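Local structure of 16S rRNA methylase (7JLZ) at residues L90-W103 / L120-V134. The protein probably methylates adenine 1408 of 16S ribosomal RNA in the 30S subunit, a modification linked to aminoglycoside resistance. Sequence-based numbering, arbitrary orientation. Where two conformers were deposited one is given.
Sequences LLGTADKLTIILPW and LISNILKSNGICEIV
Leu97, Ile124 and Ile99 lie at the heart of a right-handed beta-alpha-beta crossover, in which strands 96-100 and 129-134 run parallel in the seven-stranded sheet of a Rossmann-like methyltransferase and helix 120-124 covers one face. Leucine suits position 97 because its two branches diverge: with CG anti to the backbone N (chi1 174°), CD2 reaches Ile121 CG2 at 3.9 Å while CD1 meets Ile124 CG2 at 4.1 Å. That same Ile124 methyl rests on Ala94 CB, 3.8 Å away, where a small side chain lets the helix end come close. Farther along this face, the unbranched CG1-CD1 arm of Ile99 is long enough to reach the helix, placing CD1 3.8 Å from Ile121 CG1 and against Cys131 SG. Regular backbone bonds join the strands, among them Leu97 N to Ile130 O and Glu132 N to Leu97 O. On the other face, Lys96, fully extended, runs past its sheet partner Ile130 to form a salt bridge with buried Glu132, two residues farther along; Glu132 OE2 bonds weakly to Gln206, and the charges probably stabilise each other. Lys96 NZ meets Glu132 OE1 at 2.7 Å, on the anti side and 31° out of the carboxylate plane.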
loop_
_atom_site.group_PDB
_atom_site.type_symbol
_atom_site.label_atom_id
_atom_site.label_comp_id
_atom_site.label_asym_id
_atom_site.label_seq_id
_atom_site.Cartn_x
_atom_site.Cartn_y
_atom_site.Cartn_z
ATOM N N LEU A 90 -6.142 5.700 11.559
ATOM C CA LEU A 90 -5.486 4.502 11.062
ATOM C C LEU A 90 -4.057 4.339 11.547
ATOM O O LEU A 90 -3.438 3.310 11.258
ATOM C CB LEU A 90 -5.507 4.493 9.529
ATOM C CG LEU A 90 -6.925 4.276 8.993
ATOM C CD1 LEU A 90 -6.948 4.354 7.478
ATOM C CD2 LEU A 90 -7.477 2.931 9.468
ATOM N N LEU A 91 -3.515 5.303 12.288
ATOM C CA LEU A 91 -2.159 5.131 12.771
ATOM C C LEU A 91 -2.121 4.024 13.817
ATOM O O LEU A 91 -3.003 3.925 14.672
ATOM C CB LEU A 91 -1.618 6.444 13.345
ATOM C CG LEU A 91 -1.486 7.606 12.342
ATOM C CD1 LEU A 91 -1.043 8.895 13.047
ATOM C CD2 LEU A 91 -0.521 7.245 11.202
ATOM N N GLY A 92 -1.107 3.169 13.719
ATOM C CA GLY A 92 -0.937 2.086 14.664
ATOM C C GLY A 92 -1.875 0.914 14.493
ATOM O O GLY A 92 -1.978 0.091 15.410
ATOM N N THR A 93 -2.549 0.791 13.344
ATOM C CA THR A 93 -3.597 -0.214 13.171
ATOM C C THR A 93 -3.215 -1.393 12.285
ATOM O O THR A 93 -3.919 -2.407 12.314
ATOM C CB THR A 93 -4.881 0.410 12.586
ATOM O OG1 THR A 93 -4.646 0.858 11.244
ATOM C CG2 THR A 93 -5.373 1.578 13.444
ATOM N N ALA A 94 -2.153 -1.294 11.490
ATOM C CA ALA A 94 -1.906 -2.244 10.411
ATOM C C ALA A 94 -0.948 -3.350 10.837
ATOM O O ALA A 94 0.169 -3.075 11.282
ATOM C CB ALA A 94 -1.337 -1.534 9.185
ATOM N N ASP A 95 -1.381 -4.600 10.661
ATOM C CA ASP A 95 -0.455 -5.724 10.744
ATOM C C ASP A 95 0.421 -5.804 9.502
ATOM O O ASP A 95 1.555 -6.305 9.564
ATOM C CB ASP A 95 -1.234 -7.027 10.928
ATOM C CG ASP A 95 -2.065 -7.033 12.196
ATOM O OD1 ASP A 95 -1.470 -7.088 13.300
ATOM O OD2 ASP A 95 -3.308 -6.958 12.089
ATOM N N LYS A 96 -0.087 -5.330 8.370
ATOM C CA LYS A 96 0.687 -5.275 7.140
ATOM C C LYS A 96 0.351 -3.994 6.401
ATOM O O LYS A 96 -0.812 -3.595 6.334
ATOM C CB LYS A 96 0.427 -6.478 6.233
ATOM C CG LYS A 96 1.333 -6.463 4.996
ATOM C CD LYS A 96 1.041 -7.570 4.009
ATOM C CE LYS A 96 2.050 -7.517 2.864
ATOM N NZ LYS A 96 1.798 -8.565 1.838
ATOM N N LEU A 97 1.384 -3.364 5.843
ATOM C CA LEU A 97 1.269 -2.157 5.038
ATOM C C LEU A 97 1.893 -2.464 3.689
ATOM O O LEU A 97 3.081 -2.784 3.618
ATOM C CB LEU A 97 1.987 -0.976 5.699
ATOM C CG LEU A 97 2.066 0.317 4.897
ATOM C CD1 LEU A 97 0.682 0.863 4.582
ATOM C CD2 LEU A 97 2.887 1.346 5.689
ATOM N N THR A 98 1.097 -2.391 2.633
ATOM C CA THR A 98 1.606 -2.588 1.280
ATOM C C THR A 98 1.578 -1.256 0.543
ATOM O O THR A 98 0.551 -0.566 0.526
ATOM C CB THR A 98 0.807 -3.670 0.548
ATOM O OG1 THR A 98 0.973 -4.911 1.253
ATOM C CG2 THR A 98 1.305 -3.856 -0.911
ATOM N N ILE A 99 2.720 -0.888 -0.046
ATOM C CA ILE A 99 2.903 0.398 -0.696
ATOM C C ILE A 99 3.297 0.123 -2.143
ATOM O O ILE A 99 4.414 -0.332 -2.405
ATOM C CB ILE A 99 3.976 1.250 -0.006
ATOM C CG1 ILE A 99 3.689 1.404 1.496
ATOM C CG2 ILE A 99 4.041 2.608 -0.671
ATOM C CD1 ILE A 99 4.831 2.061 2.263
ATOM N N ILE A 100 2.385 0.377 -3.080
ATOM C CA ILE A 100 2.676 0.227 -4.500
ATOM C C ILE A 100 2.998 1.626 -5.008
ATOM O O ILE A 100 2.099 2.419 -5.319
ATOM C CB ILE A 100 1.518 -0.424 -5.256
ATOM C CG1 ILE A 100 1.139 -1.737 -4.565
ATOM C CG2 ILE A 100 1.902 -0.639 -6.734
ATOM C CD1 ILE A 100 -0.159 -2.349 -5.046
ATOM N N LEU A 101 4.290 1.941 -5.089
ATOM C CA LEU A 101 4.687 3.298 -5.417
ATOM C C LEU A 101 4.285 3.632 -6.857
ATOM O O LEU A 101 4.144 2.739 -7.696
ATOM C CB LEU A 101 6.191 3.481 -5.204
ATOM C CG LEU A 101 6.603 3.564 -3.724
ATOM C CD1 LEU A 101 8.108 3.701 -3.599
ATOM C CD2 LEU A 101 5.922 4.725 -3.037
ATOM N N PRO A 102 4.042 4.912 -7.158
ATOM C CA PRO A 102 4.068 6.049 -6.237
ATOM C C PRO A 102 2.782 6.220 -5.444
ATOM O O PRO A 102 1.716 5.738 -5.838
ATOM C CB PRO A 102 4.275 7.234 -7.173
ATOM C CG PRO A 102 3.566 6.820 -8.424
ATOM C CD PRO A 102 3.831 5.346 -8.556
ATOM N N TRP A 103 2.894 6.898 -4.299
ATOM C CA TRP A 103 1.732 7.333 -3.532
ATOM C C TRP A 103 2.052 8.760 -3.100
ATOM O O TRP A 103 2.416 9.020 -1.954
ATOM C CB TRP A 103 1.444 6.412 -2.348
ATOM C CG TRP A 103 0.077 6.603 -1.732
ATOM C CD1 TRP A 103 -1.133 6.344 -2.323
ATOM C CD2 TRP A 103 -0.223 7.076 -0.406
ATOM N NE1 TRP A 103 -2.157 6.622 -1.445
ATOM C CE2 TRP A 103 -1.626 7.079 -0.270
ATOM C CE3 TRP A 103 0.558 7.504 0.672
ATOM C CZ2 TRP A 103 -2.262 7.478 0.901
ATOM C CZ3 TRP A 103 -0.077 7.901 1.836
ATOM C CH2 TRP A 103 -1.472 7.886 1.939
ATOM N N LEU A 120 5.543 8.232 8.330
ATOM C CA LEU A 120 4.200 7.676 8.261
ATOM C C LEU A 120 4.226 6.158 8.174
ATOM O O LEU A 120 3.356 5.488 8.741
ATOM C CB LEU A 120 3.473 8.267 7.054
ATOM C CG LEU A 120 2.101 7.700 6.703
ATOM C CD1 LEU A 120 1.103 8.065 7.784
ATOM C CD2 LEU A 120 1.645 8.222 5.354
ATOM N N ILE A 121 5.219 5.602 7.478
ATOM C CA ILE A 121 5.261 4.160 7.233
ATOM C C ILE A 121 5.334 3.392 8.547
ATOM O O ILE A 121 4.536 2.486 8.810
ATOM C CB ILE A 121 6.446 3.818 6.313
ATOM C CG1 ILE A 121 6.218 4.427 4.932
ATOM C CG2 ILE A 121 6.638 2.311 6.203
ATOM C CD1 ILE A 121 7.427 4.309 4.024
ATOM N N SER A 122 6.294 3.742 9.398
ATOM C CA SER A 122 6.414 3.033 10.664
ATOM C C SER A 122 5.231 3.323 11.579
ATOM O O SER A 122 4.843 2.466 12.374
ATOM C CB SER A 122 7.729 3.402 11.349
ATOM O OG SER A 122 8.264 2.280 12.027
ATOM N N ASN A 123 4.636 4.512 11.473
ATOM C CA ASN A 123 3.552 4.866 12.383
ATOM C C ASN A 123 2.208 4.275 11.971
ATOM O O ASN A 123 1.314 4.175 12.811
ATOM C CB ASN A 123 3.453 6.387 12.527
ATOM C CG ASN A 123 4.535 6.944 13.449
ATOM O OD1 ASN A 123 5.480 6.242 13.806
ATOM N ND2 ASN A 123 4.392 8.192 13.845
ATOM N N ILE A 124 2.034 3.880 10.706
ATOM C CA ILE A 124 0.852 3.101 10.369
ATOM C C ILE A 124 0.946 1.697 10.967
ATOM O O ILE A 124 -0.066 1.115 11.383
ATOM C CB ILE A 124 0.694 3.056 8.832
ATOM C CG1 ILE A 124 0.332 4.442 8.288
ATOM C CG2 ILE A 124 -0.355 2.004 8.404
ATOM C CD1 ILE A 124 0.433 4.531 6.740
ATOM N N LEU A 125 2.152 1.144 11.046
ATOM C CA LEU A 125 2.341 -0.257 11.393
ATOM C C LEU A 125 2.248 -0.492 12.894
ATOM O O LEU A 125 2.713 0.326 13.691
ATOM C CB LEU A 125 3.707 -0.740 10.908
ATOM C CG LEU A 125 3.807 -1.031 9.422
ATOM C CD1 LEU A 125 5.259 -1.234 9.030
ATOM C CD2 LEU A 125 2.989 -2.270 9.139
ATOM N N LYS A 126 1.682 -1.640 13.270
ATOM C CA LYS A 126 1.852 -2.156 14.621
ATOM C C LYS A 126 3.307 -2.567 14.822
ATOM O O LYS A 126 4.050 -2.778 13.854
ATOM C CB LYS A 126 0.943 -3.359 14.859
ATOM C CG LYS A 126 -0.539 -3.099 14.721
ATOM C CD LYS A 126 -1.294 -4.340 15.131
ATOM C CE LYS A 126 -2.774 -4.091 15.258
ATOM N NZ LYS A 126 -3.465 -5.320 15.734
ATOM N N SER A 127 3.701 -2.736 16.091
ATOM C CA SER A 127 5.114 -2.942 16.406
ATOM C C SER A 127 5.703 -4.122 15.638
ATOM O O SER A 127 6.809 -4.030 15.092
ATOM C CB SER A 127 5.296 -3.120 17.915
ATOM O OG SER A 127 4.532 -4.208 18.402
ATOM N N ASN A 128 4.972 -5.228 15.542
ATOM C CA ASN A 128 5.480 -6.384 14.815
ATOM C C ASN A 128 4.930 -6.461 13.393
ATOM O O ASN A 128 4.793 -7.557 12.841
ATOM C CB ASN A 128 5.179 -7.669 15.582
ATOM C CG ASN A 128 6.173 -8.770 15.277
ATOM O OD1 ASN A 128 7.266 -8.512 14.764
ATOM N ND2 ASN A 128 5.804 -10.007 15.594
ATOM N N GLY A 129 4.617 -5.312 12.788
ATOM C CA GLY A 129 4.029 -5.309 11.466
ATOM C C GLY A 129 5.052 -5.503 10.367
ATOM O O GLY A 129 6.259 -5.382 10.573
ATOM N N ILE A 130 4.537 -5.824 9.180
ATOM C CA ILE A 130 5.334 -6.053 7.981
ATOM C C ILE A 130 4.963 -5.005 6.944
ATOM O O ILE A 130 3.777 -4.731 6.727
ATOM C CB ILE A 130 5.111 -7.469 7.409
ATOM C CG1 ILE A 130 5.602 -8.536 8.384
ATOM C CG2 ILE A 130 5.777 -7.610 6.038
ATOM C CD1 ILE A 130 6.944 -8.215 9.002
ATOM N N CYS A 131 5.972 -4.412 6.310
ATOM C CA CYS A 131 5.756 -3.493 5.201
ATOM C C CYS A 131 6.222 -4.160 3.918
ATOM O O CYS A 131 7.296 -4.762 3.887
ATOM C CB CYS A 131 6.508 -2.179 5.415
ATOM S SG CYS A 131 6.366 -1.003 4.060
ATOM N N GLU A 132 5.400 -4.082 2.877
ATOM C CA GLU A 132 5.771 -4.558 1.551
ATOM C C GLU A 132 5.730 -3.367 0.608
ATOM O O GLU A 132 4.764 -2.591 0.621
ATOM C CB GLU A 132 4.829 -5.671 1.073
ATOM C CG GLU A 132 5.116 -6.169 -0.352
ATOM C CD GLU A 132 4.182 -7.287 -0.797
ATOM O OE1 GLU A 132 3.708 -8.053 0.066
ATOM O OE2 GLU A 132 3.926 -7.401 -2.021
ATOM N N ILE A 133 6.795 -3.186 -0.167
ATOM C CA ILE A 133 6.907 -2.073 -1.100
ATOM C C ILE A 133 7.125 -2.664 -2.480
ATOM O O ILE A 133 8.074 -3.429 -2.689
ATOM C CB ILE A 133 8.046 -1.110 -0.726
ATOM C CG1 ILE A 133 7.798 -0.495 0.649
ATOM C CG2 ILE A 133 8.172 -0.002 -1.754
ATOM C CD1 ILE A 133 8.842 0.539 1.050
ATOM N N VAL A 134 6.237 -2.328 -3.405
ATOM C CA VAL A 134 6.347 -2.748 -4.794
ATOM C C VAL A 134 6.944 -1.586 -5.572
ATOM O O VAL A 134 6.413 -0.472 -5.535
ATOM C CB VAL A 134 4.979 -3.158 -5.357
ATOM C CG1 VAL A 134 5.078 -3.453 -6.861
ATOM C CG2 VAL A 134 4.441 -4.373 -4.591
HETATM O O HOH W 1 -5.155 -6.179 14.082
HETATM O O HOH W 2 6.006 0.968 -7.878
#